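Local coordinates for arylesterase (Sulfolobus solfataricus, PDB 5L2P), which hydrolyses aromatic esters, p-nitrophenyl esters of fatty acids and organophosphates such as paraoxon, acting as an arylesterase of the GDXG lipolytic family, at residues 51-56 with 62-67; 78-83 with 96-101; 13-18 with 203-208; 32-37 with 86-91. All coordinates share one frame; numbering follows the deposited sequence.

Contact 1 (51-56 with 62-67); sequences RDMKIK and LPIRIY
M53 and I64 form the close-packed centre of a β hairpin: their side chains run side by side in the same direction, and M53 CG lies 3.6 Å from I64 CG1. In both, the first torsion sets the γ atom between backbone N and carbonyl carbon (chi1 69° in M53, 58° in I64), which stands the two chains up together. I55 joins them from across, nearly at a right angle, its CD1 3.7 Å from I64 CG2. This mostly apolar face, which also carries L62, I66 and, beside I66, R51, is turned toward the fold: W135 of helix 124-138 covers M53, I55 and I64, while L62 and I66 pack on strand 108-112.

Beneath the side chains, the antiparallel ladder has three hydrogen-bonded pairs, R51 with I66, M53 with I64 and I55 with L62, each closed by two N-H...O bonds. In the central pair, I64 N lies 2.9 Å from M53 O. The return bond, M53 N to I64 O, measures 3.1 Å.

The opposite face, where D52 and K54 are exposed to solvent, is looser and more polar. K54 merely skirts P63, with NZ 4.2 Å from P63 CG. D52 OD1 approaches R65 NH1 to 2.7 Å, but the oxygen sits over one face of the guanidinium, and the carboxylate and guanidinium planes are 63° apart. No N-H points at OD1, and R65 NH2 has a second acidic partner in E92. The D52-R65 pairing is therefore one of charge alone, which suggests an attraction with little directionality, whereas the strand register rests on the backbone bonds.

Contact 2 (78-83 with 96-101); sequences VMHFHG and AISRIL
H80 and S98 supply the polar link between strand 78-81 and helix 96-101. H80 ND1 and S98 OG are 2.7 Å apart, with the hydroxyl at the edge of the imidazole and in its plane; either atom could be the donor. H80 CG is turned anti to its own backbone N (chi1 179°), which carries the ring out from the strand to the helix. The ring is held at both nitrogens, since NE2 bonds to E94 OE1. The other carboxylate oxygen of E94 receives G83 N, so one acid connects H80 to a glycine assigned by similarity to the oxyanion hole; S98 OG also bonds to the E94 carbonyl.

The two segments belong to a β-α-β unit of the α/β-hydrolase fold, in which helix 95-105 leads from strand 77-81 to strand 108-112. The axes of the short segments 78-81 and 96-101 approach to 10.2 Å and run almost antiparallel, at 162°.

Packing supplements the bond. The apolar pair is V78 and L101, which meet tip to tip, CG1 of V78 being 3.7 Å from CD2 of L101. I97 CB approaches H80 CE1 obliquely at 4.2 Å. F153 of strand 150-155 meets the H80 ring edge-to-face and also touches V78, I97 and L101.

Contact 3 (13-18 with 203-208); sequences VYYKAN and FLDINL
Y14 and F203 are brought together by matching first torsions: in both, CG is anti to the backbone N (chi1 172° in Y14), which directs one ring from the helix of Y14 and the other from the loop, so that they meet. Y15 turns the other way, with CG anti to its carbonyl carbon (chi1 -75°), and its phenol reaches past Y14 to the backbone of the same loop.

F203 lays CD1 over one face of the Y14 ring, 3.5 Å from Y14 CZ and displaced toward the rim. The centroids are 4.8 Å apart and the planes are inclined at 48°, so the pair is oblique, neither a parallel stack nor edge-to-face.

The Y15 hydroxyl serves two bonds at once. It accepts F203 N through a markedly bent bond, 2.9 Å from Y15 OH, and it donates to D205 OD2 over 3.0 Å, meeting the carboxylate on its syn side. The direction of both bonds follows from the partners, an amide N-H on one hand and a carboxylate on the other. D205 OD1 takes G201 N, so the two carboxylate oxygens tie the helix and the preceding loop to the same acid. L204 is the centre of an inverse γ turn, closed by a weak bond, between the two residues that meet the phenol.

F203 also packs on L284, and its side chain comes within about 5 Å of that of H281, inferred to be catalytic. An N-terminal helix meeting a loop from the insertion after strand 178-182 is consistent with the cap that covers the catalytic pocket in the hormone-sensitive-lipase-like GDXG esterases.

Contact 4 (32-37 with 86-91); sequences QKVNEL and WILGSI
N35 and G89 mark where helix 32-37 comes nearest to the irregular loop 86-91, with 5.6 Å between their CA atoms, and G89 has a positive phi, in a region used chiefly by glycine. The loop follows the oxyanion motif H82-G84, assigned by similarity, on its way from strand 77-81 to helix 95-105 of the α/β-hydrolase fold. The contact therefore joins an N-terminal helix to the chain just beyond the oxyanion loop.

The polar part is a single hydrogen bond from G89 N to the N35 side-chain amide. With chi1 near -75°, the amide of N35 leans beside its own backbone N and faces the loop. The bond is appreciably bent, at 137° on the hydrogen, and its donor is tilted from the plane of the amide carbonyl. It uses a main-chain N-H in a loop segment that lacks regular secondary structure.

The apolar part lies beside it. V34 and L88 cross at about a right angle, the fork of L88 reaching across the valine: CD1 of L88 is 3.7 Å from V34 CG1, and CD2 of L88 is 3.9 Å from V34 CB. R31 and L38 of helix 27-39 also touch L88, while R31 NE bonds to the carbonyl of I87, adding a second polar tie between helix and loop. The N35 amide oxygen sits at the junction of the two parts, 2.8 Å from G89 N and 3.6 Å from L88 CD1.

How the contacts relate
Contacts 1, 2 and 4 touch one another pairwise. I91 of contact 4 packs on R65 of contact 1 (I91 CG2 to R65 NE, 3.4 Å), and Y67 at the end of the hairpin touches S98 of contact 2 (Y67 CZ to S98 CB, 3.5 Å). H82 of contact 2 rests against G89, placing the oxyanion motif beside contact 4. Contact 3 joins through L37, which lies 3.9 Å by CD2 from Y14 CE1. Measured between side chains, F203 is about 8 Å from S156, the inferred nucleophile, L88 about 9 Å and H80 about 10 Å, so contacts 2, 3 and 4 each bring a side chain within about 10 Å of it, whereas contact 1 lies away from the inferred catalytic residues.

Contact 1 (51-56 with 62-67)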
# COMPACT_ATOMS: atom_id res chain seq x y z
N ARG A 51 -15.84 -9.35 -41.04
CA ARG A 51 -16.03 -8.51 -42.22
C ARG A 51 -15.22 -7.24 -42.04
O ARG A 51 -15.41 -6.51 -41.06
CB ARG A 51 -17.51 -8.21 -42.42
CG ARG A 51 -17.88 -7.37 -43.63
CD ARG A 51 -19.39 -7.42 -43.95
NE ARG A 51 -20.24 -6.74 -42.94
CZ ARG A 51 -20.85 -7.32 -41.90
NH1 ARG A 51 -20.76 -8.64 -41.65
NH2 ARG A 51 -21.60 -6.59 -41.06
N ASP A 52 -14.29 -6.99 -42.97
CA ASP A 52 -13.51 -5.76 -42.97
C ASP A 52 -14.19 -4.75 -43.85
O ASP A 52 -14.76 -5.12 -44.85
CB ASP A 52 -12.12 -6.01 -43.51
CG ASP A 52 -11.21 -6.71 -42.52
OD1 ASP A 52 -11.53 -6.77 -41.34
OD2 ASP A 52 -10.14 -7.18 -42.96
N MET A 53 -14.14 -3.48 -43.46
CA MET A 53 -14.69 -2.39 -44.27
C MET A 53 -14.13 -1.05 -43.83
O MET A 53 -13.32 -1.01 -42.91
CB MET A 53 -16.23 -2.37 -44.21
CG MET A 53 -16.88 -1.99 -42.89
SD MET A 53 -18.64 -1.60 -43.18
CE MET A 53 -19.28 -3.18 -43.80
N LYS A 54 -14.52 0.03 -44.49
CA LYS A 54 -14.03 1.36 -44.16
C LYS A 54 -15.16 2.36 -44.01
O LYS A 54 -16.06 2.40 -44.82
CB LYS A 54 -13.07 1.84 -45.23
CG LYS A 54 -11.66 1.30 -45.10
CD LYS A 54 -10.90 1.49 -46.43
CE LYS A 54 -9.39 1.28 -46.30
NZ LYS A 54 -8.97 -0.04 -45.74
N ILE A 55 -15.12 3.14 -42.93
CA ILE A 55 -16.07 4.22 -42.70
C ILE A 55 -15.50 5.45 -43.40
O ILE A 55 -14.31 5.77 -43.25
CB ILE A 55 -16.20 4.53 -41.21
CG1 ILE A 55 -16.62 3.30 -40.43
CG2 ILE A 55 -17.13 5.75 -40.98
CD1 ILE A 55 -16.50 3.48 -38.93
N LYS A 56 -16.35 6.13 -44.15
CA LYS A 56 -15.92 7.28 -44.94
C LYS A 56 -16.00 8.56 -44.12
O LYS A 56 -17.10 9.05 -43.84
CB LYS A 56 -16.80 7.41 -46.18
CG LYS A 56 -16.17 8.26 -47.27
CD LYS A 56 -17.08 8.41 -48.48
CE LYS A 56 -16.31 8.49 -49.80
NZ LYS A 56 -17.22 8.71 -50.96
N LEU A 62 -11.74 5.30 -42.47
CA LEU A 62 -11.38 4.64 -41.20
C LEU A 62 -11.67 3.14 -41.24
O LEU A 62 -12.83 2.76 -41.31
CB LEU A 62 -12.13 5.30 -40.05
CG LEU A 62 -12.08 4.70 -38.65
CD1 LEU A 62 -10.64 4.66 -38.22
CD2 LEU A 62 -12.91 5.57 -37.71
N PRO A 63 -10.63 2.30 -41.22
CA PRO A 63 -10.89 0.86 -41.33
C PRO A 63 -11.51 0.29 -40.04
O PRO A 63 -11.12 0.67 -38.95
CB PRO A 63 -9.50 0.24 -41.59
CG PRO A 63 -8.60 1.38 -41.85
CD PRO A 63 -9.19 2.60 -41.19
N ILE A 64 -12.47 -0.61 -40.19
CA ILE A 64 -13.03 -1.35 -39.09
C ILE A 64 -13.16 -2.83 -39.42
O ILE A 64 -13.11 -3.21 -40.58
CB ILE A 64 -14.42 -0.80 -38.68
CG1 ILE A 64 -15.38 -0.84 -39.85
CG2 ILE A 64 -14.29 0.64 -38.20
CD1 ILE A 64 -16.82 -0.56 -39.42
N ARG A 65 -13.29 -3.65 -38.38
CA ARG A 65 -13.60 -5.06 -38.56
C ARG A 65 -14.83 -5.37 -37.69
O ARG A 65 -14.85 -5.08 -36.51
CB ARG A 65 -12.42 -5.93 -38.15
CG ARG A 65 -12.60 -7.40 -38.55
CD ARG A 65 -11.44 -8.32 -38.11
NE ARG A 65 -10.12 -7.93 -38.58
CZ ARG A 65 -9.60 -8.28 -39.74
NH1 ARG A 65 -10.29 -9.04 -40.57
NH2 ARG A 65 -8.39 -7.86 -40.06
N ILE A 66 -15.84 -5.96 -38.30
CA ILE A 66 -17.05 -6.38 -37.61
C ILE A 66 -16.97 -7.88 -37.30
O ILE A 66 -16.81 -8.69 -38.24
CB ILE A 66 -18.32 -6.22 -38.46
CG1 ILE A 66 -18.34 -4.91 -39.28
CG2 ILE A 66 -19.56 -6.34 -37.57
CD1 ILE A 66 -17.95 -3.67 -38.47
N TYR A 67 -17.11 -8.22 -36.00
CA TYR A 67 -17.11 -9.62 -35.57
C TYR A 67 -18.51 -10.07 -35.24
O TYR A 67 -19.18 -9.42 -34.46
CB TYR A 67 -16.24 -9.81 -34.35
CG TYR A 67 -14.80 -9.43 -34.52
CD1 TYR A 67 -14.38 -8.11 -34.49
CD2 TYR A 67 -13.84 -10.39 -34.68
CE1 TYR A 67 -13.03 -7.78 -34.64
CE2 TYR A 67 -12.51 -10.06 -34.86
CZ TYR A 67 -12.12 -8.76 -34.82
OH TYR A 67 -10.80 -8.41 -34.92

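Contact 2 (78-83 with 96-101)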
# COMPACT_ATOMS: atom_id res chain seq x y z
N VAL A 78 -20.51 -3.86 -28.96
CA VAL A 78 -19.32 -3.46 -28.24
C VAL A 78 -18.31 -2.85 -29.19
O VAL A 78 -17.85 -3.52 -30.10
CB VAL A 78 -18.68 -4.65 -27.53
CG1 VAL A 78 -17.38 -4.24 -26.83
CG2 VAL A 78 -19.67 -5.25 -26.52
N MET A 79 -17.99 -1.57 -28.99
CA MET A 79 -16.95 -0.90 -29.76
C MET A 79 -15.62 -1.17 -29.08
O MET A 79 -15.46 -0.90 -27.88
CB MET A 79 -17.16 0.59 -29.80
CG MET A 79 -18.48 1.03 -30.40
SD MET A 79 -18.65 0.62 -32.12
CE MET A 79 -17.25 1.43 -32.86
N HIS A 80 -14.66 -1.68 -29.86
CA HIS A 80 -13.38 -2.08 -29.31
C HIS A 80 -12.27 -1.19 -29.87
O HIS A 80 -12.05 -1.15 -31.07
CB HIS A 80 -13.12 -3.54 -29.64
CG HIS A 80 -11.80 -4.06 -29.13
ND1 HIS A 80 -11.23 -5.23 -29.59
CD2 HIS A 80 -10.93 -3.56 -28.21
CE1 HIS A 80 -10.08 -5.44 -28.98
NE2 HIS A 80 -9.88 -4.44 -28.13
N PHE A 81 -11.58 -0.48 -28.99
CA PHE A 81 -10.45 0.33 -29.36
C PHE A 81 -9.18 -0.33 -28.83
O PHE A 81 -9.08 -0.56 -27.61
CB PHE A 81 -10.60 1.72 -28.76
CG PHE A 81 -11.98 2.34 -28.94
CD1 PHE A 81 -12.62 2.27 -30.14
CD2 PHE A 81 -12.57 3.01 -27.91
CE1 PHE A 81 -13.86 2.87 -30.33
CE2 PHE A 81 -13.82 3.63 -28.07
CZ PHE A 81 -14.47 3.53 -29.29
N HIS A 82 -8.24 -0.67 -29.72
CA HIS A 82 -6.99 -1.32 -29.31
C HIS A 82 -6.07 -0.39 -28.55
O HIS A 82 -6.21 0.82 -28.63
CB HIS A 82 -6.24 -1.90 -30.53
CG HIS A 82 -5.71 -0.85 -31.46
ND1 HIS A 82 -4.49 -0.25 -31.27
CD2 HIS A 82 -6.24 -0.28 -32.57
CE1 HIS A 82 -4.29 0.65 -32.23
NE2 HIS A 82 -5.33 0.64 -33.04
N GLY A 83 -5.12 -0.95 -27.83
CA GLY A 83 -4.07 -0.19 -27.16
C GLY A 83 -2.79 -0.08 -28.01
O GLY A 83 -2.81 -0.35 -29.21
N ALA A 96 -7.54 -11.32 -31.41
CA ALA A 96 -7.84 -12.46 -30.52
C ALA A 96 -8.72 -12.05 -29.33
O ALA A 96 -9.59 -12.84 -28.90
CB ALA A 96 -6.55 -13.12 -30.00
N ILE A 97 -8.51 -10.83 -28.83
CA ILE A 97 -9.37 -10.29 -27.78
C ILE A 97 -10.79 -10.06 -28.28
O ILE A 97 -11.76 -10.41 -27.57
CB ILE A 97 -8.84 -9.00 -27.16
CG1 ILE A 97 -7.42 -9.22 -26.60
CG2 ILE A 97 -9.76 -8.54 -26.03
CD1 ILE A 97 -7.25 -10.40 -25.64
N SER A 98 -10.91 -9.49 -29.48
CA SER A 98 -12.21 -9.18 -30.05
C SER A 98 -13.04 -10.43 -30.24
O SER A 98 -14.24 -10.40 -30.04
CB SER A 98 -12.07 -8.47 -31.38
OG SER A 98 -11.22 -7.33 -31.29
N ARG A 99 -12.39 -11.51 -30.67
CA ARG A 99 -13.05 -12.80 -30.90
C ARG A 99 -13.58 -13.41 -29.61
O ARG A 99 -14.73 -13.84 -29.56
CB ARG A 99 -12.09 -13.82 -31.55
CG ARG A 99 -11.76 -13.50 -32.96
CD ARG A 99 -10.40 -14.10 -33.39
NE ARG A 99 -10.26 -14.03 -34.83
CZ ARG A 99 -10.87 -14.85 -35.67
NH1 ARG A 99 -11.63 -15.82 -35.24
NH2 ARG A 99 -10.70 -14.73 -36.98
N ILE A 100 -12.74 -13.48 -28.58
CA ILE A 100 -13.16 -13.98 -27.28
C ILE A 100 -14.27 -13.09 -26.70
O ILE A 100 -15.23 -13.59 -26.09
CB ILE A 100 -12.01 -14.05 -26.29
CG1 ILE A 100 -10.96 -15.06 -26.76
CG2 ILE A 100 -12.50 -14.48 -24.91
CD1 ILE A 100 -9.61 -14.88 -26.09
N LEU A 101 -14.16 -11.78 -26.90
CA LEU A 101 -15.12 -10.85 -26.32
C LEU A 101 -16.49 -11.00 -26.95
O LEU A 101 -17.52 -11.04 -26.24
CB LEU A 101 -14.62 -9.40 -26.45
CG LEU A 101 -15.51 -8.31 -25.80
CD1 LEU A 101 -15.61 -8.43 -24.29
CD2 LEU A 101 -14.93 -6.97 -26.21

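Contact 3 (13-18 with 203-208)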
# COMPACT_ATOMS: atom_id res chain seq x y z
N VAL A 13 12.60 -13.19 -21.14
CA VAL A 13 12.76 -13.36 -22.58
C VAL A 13 12.59 -12.00 -23.29
O VAL A 13 13.32 -11.70 -24.24
CB VAL A 13 11.75 -14.39 -23.15
CG1 VAL A 13 11.73 -14.37 -24.67
CG2 VAL A 13 12.06 -15.78 -22.63
N TYR A 14 11.64 -11.20 -22.82
CA TYR A 14 11.34 -9.93 -23.49
C TYR A 14 12.53 -8.97 -23.48
O TYR A 14 12.85 -8.34 -24.49
CB TYR A 14 10.16 -9.26 -22.83
CG TYR A 14 9.87 -7.84 -23.31
CD1 TYR A 14 9.31 -7.58 -24.58
CD2 TYR A 14 10.10 -6.76 -22.47
CE1 TYR A 14 9.01 -6.29 -24.97
CE2 TYR A 14 9.79 -5.46 -22.84
CZ TYR A 14 9.26 -5.23 -24.09
OH TYR A 14 8.95 -3.92 -24.43
N TYR A 15 13.16 -8.83 -22.32
CA TYR A 15 14.27 -7.88 -22.17
C TYR A 15 15.54 -8.39 -22.84
O TYR A 15 16.33 -7.58 -23.35
CB TYR A 15 14.50 -7.52 -20.69
CG TYR A 15 13.46 -6.60 -20.16
CD1 TYR A 15 13.40 -5.28 -20.58
CD2 TYR A 15 12.48 -7.05 -19.25
CE1 TYR A 15 12.42 -4.42 -20.11
CE2 TYR A 15 11.47 -6.21 -18.79
CZ TYR A 15 11.45 -4.90 -19.21
OH TYR A 15 10.46 -4.06 -18.75
N LYS A 16 15.73 -9.72 -22.83
CA LYS A 16 16.86 -10.36 -23.54
C LYS A 16 16.75 -10.19 -25.05
O LYS A 16 17.75 -10.07 -25.72
CB LYS A 16 16.94 -11.87 -23.22
CG LYS A 16 17.54 -12.22 -21.87
CD LYS A 16 17.29 -13.70 -21.52
CE LYS A 16 18.26 -14.32 -20.53
NZ LYS A 16 18.88 -13.38 -19.56
N ALA A 17 15.52 -10.17 -25.56
CA ALA A 17 15.25 -10.01 -26.99
C ALA A 17 15.67 -8.65 -27.53
O ALA A 17 16.10 -8.55 -28.67
CB ALA A 17 13.77 -10.24 -27.28
N ASN A 18 15.55 -7.61 -26.72
CA ASN A 18 15.98 -6.26 -27.10
C ASN A 18 15.29 -5.76 -28.38
O ASN A 18 15.93 -5.47 -29.39
CB ASN A 18 17.51 -6.18 -27.25
CG ASN A 18 18.01 -4.73 -27.24
OD1 ASN A 18 17.35 -3.83 -26.67
ND2 ASN A 18 19.15 -4.49 -27.85
N PHE A 203 7.63 -4.69 -18.41
CA PHE A 203 7.17 -4.50 -19.78
C PHE A 203 6.87 -3.05 -20.12
O PHE A 203 7.55 -2.48 -20.99
CB PHE A 203 5.98 -5.39 -20.10
CG PHE A 203 5.51 -5.22 -21.51
CD1 PHE A 203 6.18 -5.83 -22.59
CD2 PHE A 203 4.44 -4.40 -21.79
CE1 PHE A 203 5.74 -5.66 -23.89
CE2 PHE A 203 4.00 -4.22 -23.10
CZ PHE A 203 4.65 -4.86 -24.14
N LEU A 204 5.86 -2.48 -19.49
CA LEU A 204 5.48 -1.08 -19.73
C LEU A 204 6.49 -0.12 -19.11
O LEU A 204 6.28 0.33 -17.96
CB LEU A 204 4.10 -0.77 -19.11
CG LEU A 204 3.51 0.59 -19.46
CD1 LEU A 204 3.47 0.75 -20.98
CD2 LEU A 204 2.09 0.71 -18.92
N ASP A 205 7.56 0.17 -19.84
CA ASP A 205 8.60 1.03 -19.34
C ASP A 205 8.32 2.51 -19.59
O ASP A 205 8.31 2.93 -20.70
CB ASP A 205 9.96 0.66 -19.91
CG ASP A 205 10.42 -0.72 -19.47
OD1 ASP A 205 10.60 -0.97 -18.27
OD2 ASP A 205 10.65 -1.56 -20.36
N ILE A 206 8.18 3.28 -18.51
CA ILE A 206 7.80 4.69 -18.55
C ILE A 206 8.88 5.58 -17.94
O ILE A 206 9.36 5.33 -16.87
CB ILE A 206 6.50 4.89 -17.74
CG1 ILE A 206 5.40 4.01 -18.31
CG2 ILE A 206 6.06 6.35 -17.74
CD1 ILE A 206 4.12 4.04 -17.49
N ASN A 207 9.29 6.63 -18.65
CA ASN A 207 10.20 7.64 -18.11
C ASN A 207 9.41 8.81 -17.57
O ASN A 207 8.31 9.10 -18.04
CB ASN A 207 11.18 8.15 -19.19
CG ASN A 207 12.29 7.15 -19.49
OD1 ASN A 207 12.89 6.58 -18.56
ND2 ASN A 207 12.56 6.90 -20.78
N LEU A 208 9.98 9.48 -16.56
CA LEU A 208 9.33 10.64 -15.91
C LEU A 208 10.16 11.89 -16.12
O LEU A 208 11.37 11.81 -16.20
CB LEU A 208 9.13 10.37 -14.41
CG LEU A 208 8.25 9.16 -14.01
CD1 LEU A 208 8.15 9.05 -12.48
CD2 LEU A 208 6.87 9.15 -14.63

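Contact 4 (32-37 with 86-91)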
# COMPACT_ATOMS: atom_id res chain seq x y z
N GLN A 32 6.34 -2.29 -36.04
CA GLN A 32 6.02 -3.60 -36.61
C GLN A 32 6.47 -4.74 -35.71
O GLN A 32 5.72 -5.71 -35.55
CB GLN A 32 6.68 -3.70 -37.99
CG GLN A 32 6.50 -5.03 -38.72
CD GLN A 32 7.03 -4.99 -40.14
OE1 GLN A 32 7.12 -3.93 -40.74
NE2 GLN A 32 7.39 -6.15 -40.67
N LYS A 33 7.66 -4.66 -35.13
CA LYS A 33 8.16 -5.76 -34.31
C LYS A 33 7.32 -5.94 -33.03
O LYS A 33 7.10 -7.08 -32.60
CB LYS A 33 9.61 -5.53 -33.93
CG LYS A 33 10.41 -6.82 -33.70
CD LYS A 33 11.91 -6.52 -33.59
CE LYS A 33 12.61 -6.23 -34.93
NZ LYS A 33 13.05 -7.48 -35.63
N VAL A 34 6.85 -4.84 -32.42
CA VAL A 34 5.99 -4.92 -31.28
C VAL A 34 4.59 -5.41 -31.68
O VAL A 34 3.97 -6.20 -30.97
CB VAL A 34 5.88 -3.56 -30.56
CG1 VAL A 34 4.79 -3.60 -29.45
CG2 VAL A 34 7.25 -3.16 -30.00
N ASN A 35 4.08 -4.95 -32.82
CA ASN A 35 2.78 -5.41 -33.31
C ASN A 35 2.74 -6.93 -33.50
O ASN A 35 1.73 -7.54 -33.17
CB ASN A 35 2.40 -4.70 -34.60
CG ASN A 35 1.95 -3.26 -34.37
OD1 ASN A 35 1.76 -2.82 -33.24
ND2 ASN A 35 1.76 -2.52 -35.45
N GLU A 36 3.83 -7.51 -34.02
CA GLU A 36 3.95 -8.96 -34.23
C GLU A 36 3.93 -9.68 -32.88
O GLU A 36 3.33 -10.76 -32.76
CB GLU A 36 5.24 -9.31 -34.95
CG GLU A 36 5.45 -8.68 -36.33
CD GLU A 36 4.82 -9.43 -37.49
OE1 GLU A 36 4.34 -10.56 -37.26
OE2 GLU A 36 4.80 -8.86 -38.61
N LEU A 37 4.61 -9.09 -31.88
CA LEU A 37 4.59 -9.61 -30.48
C LEU A 37 3.19 -9.65 -29.89
O LEU A 37 2.79 -10.64 -29.29
CB LEU A 37 5.50 -8.77 -29.54
CG LEU A 37 5.47 -8.99 -28.01
CD1 LEU A 37 5.77 -10.44 -27.65
CD2 LEU A 37 6.48 -8.10 -27.27
N TRP A 86 -0.94 4.92 -28.20
CA TRP A 86 -1.29 5.89 -29.24
C TRP A 86 -0.34 5.88 -30.47
O TRP A 86 -0.59 6.64 -31.40
CB TRP A 86 -1.36 7.31 -28.68
CG TRP A 86 -2.21 7.50 -27.49
CD1 TRP A 86 -3.58 7.50 -27.43
CD2 TRP A 86 -1.77 7.76 -26.17
NE1 TRP A 86 -4.02 7.73 -26.13
CE2 TRP A 86 -2.93 7.91 -25.34
CE3 TRP A 86 -0.52 7.88 -25.59
CZ2 TRP A 86 -2.85 8.17 -23.97
CZ3 TRP A 86 -0.45 8.15 -24.24
CH2 TRP A 86 -1.60 8.30 -23.44
N ILE A 87 0.69 5.02 -30.47
CA ILE A 87 1.71 5.03 -31.52
C ILE A 87 1.87 3.70 -32.27
O ILE A 87 2.55 3.64 -33.29
CB ILE A 87 3.08 5.44 -30.97
CG1 ILE A 87 3.54 4.53 -29.84
CG2 ILE A 87 3.03 6.89 -30.50
CD1 ILE A 87 5.00 4.79 -29.43
N LEU A 88 1.27 2.63 -31.74
CA LEU A 88 1.28 1.35 -32.42
C LEU A 88 0.05 0.53 -32.06
O LEU A 88 -0.84 1.01 -31.42
CB LEU A 88 2.56 0.59 -32.12
CG LEU A 88 2.93 0.25 -30.67
CD1 LEU A 88 2.23 -1.00 -30.13
CD2 LEU A 88 4.45 0.04 -30.68
N GLY A 89 -0.01 -0.71 -32.56
CA GLY A 89 -1.16 -1.57 -32.41
C GLY A 89 -2.15 -1.39 -33.55
O GLY A 89 -2.06 -0.45 -34.35
N SER A 90 -3.13 -2.28 -33.60
CA SER A 90 -4.13 -2.24 -34.65
C SER A 90 -5.27 -3.20 -34.32
O SER A 90 -5.28 -3.83 -33.25
CB SER A 90 -3.52 -2.65 -36.03
OG SER A 90 -3.12 -4.00 -36.02
N ILE A 91 -6.21 -3.34 -35.26
CA ILE A 91 -7.20 -4.39 -35.22
C ILE A 91 -6.58 -5.79 -35.18
O ILE A 91 -7.08 -6.66 -34.48
CB ILE A 91 -8.13 -4.30 -36.45
CG1 ILE A 91 -8.94 -3.01 -36.37
CG2 ILE A 91 -9.11 -5.46 -36.49
CD1 ILE A 91 -9.52 -2.57 -37.70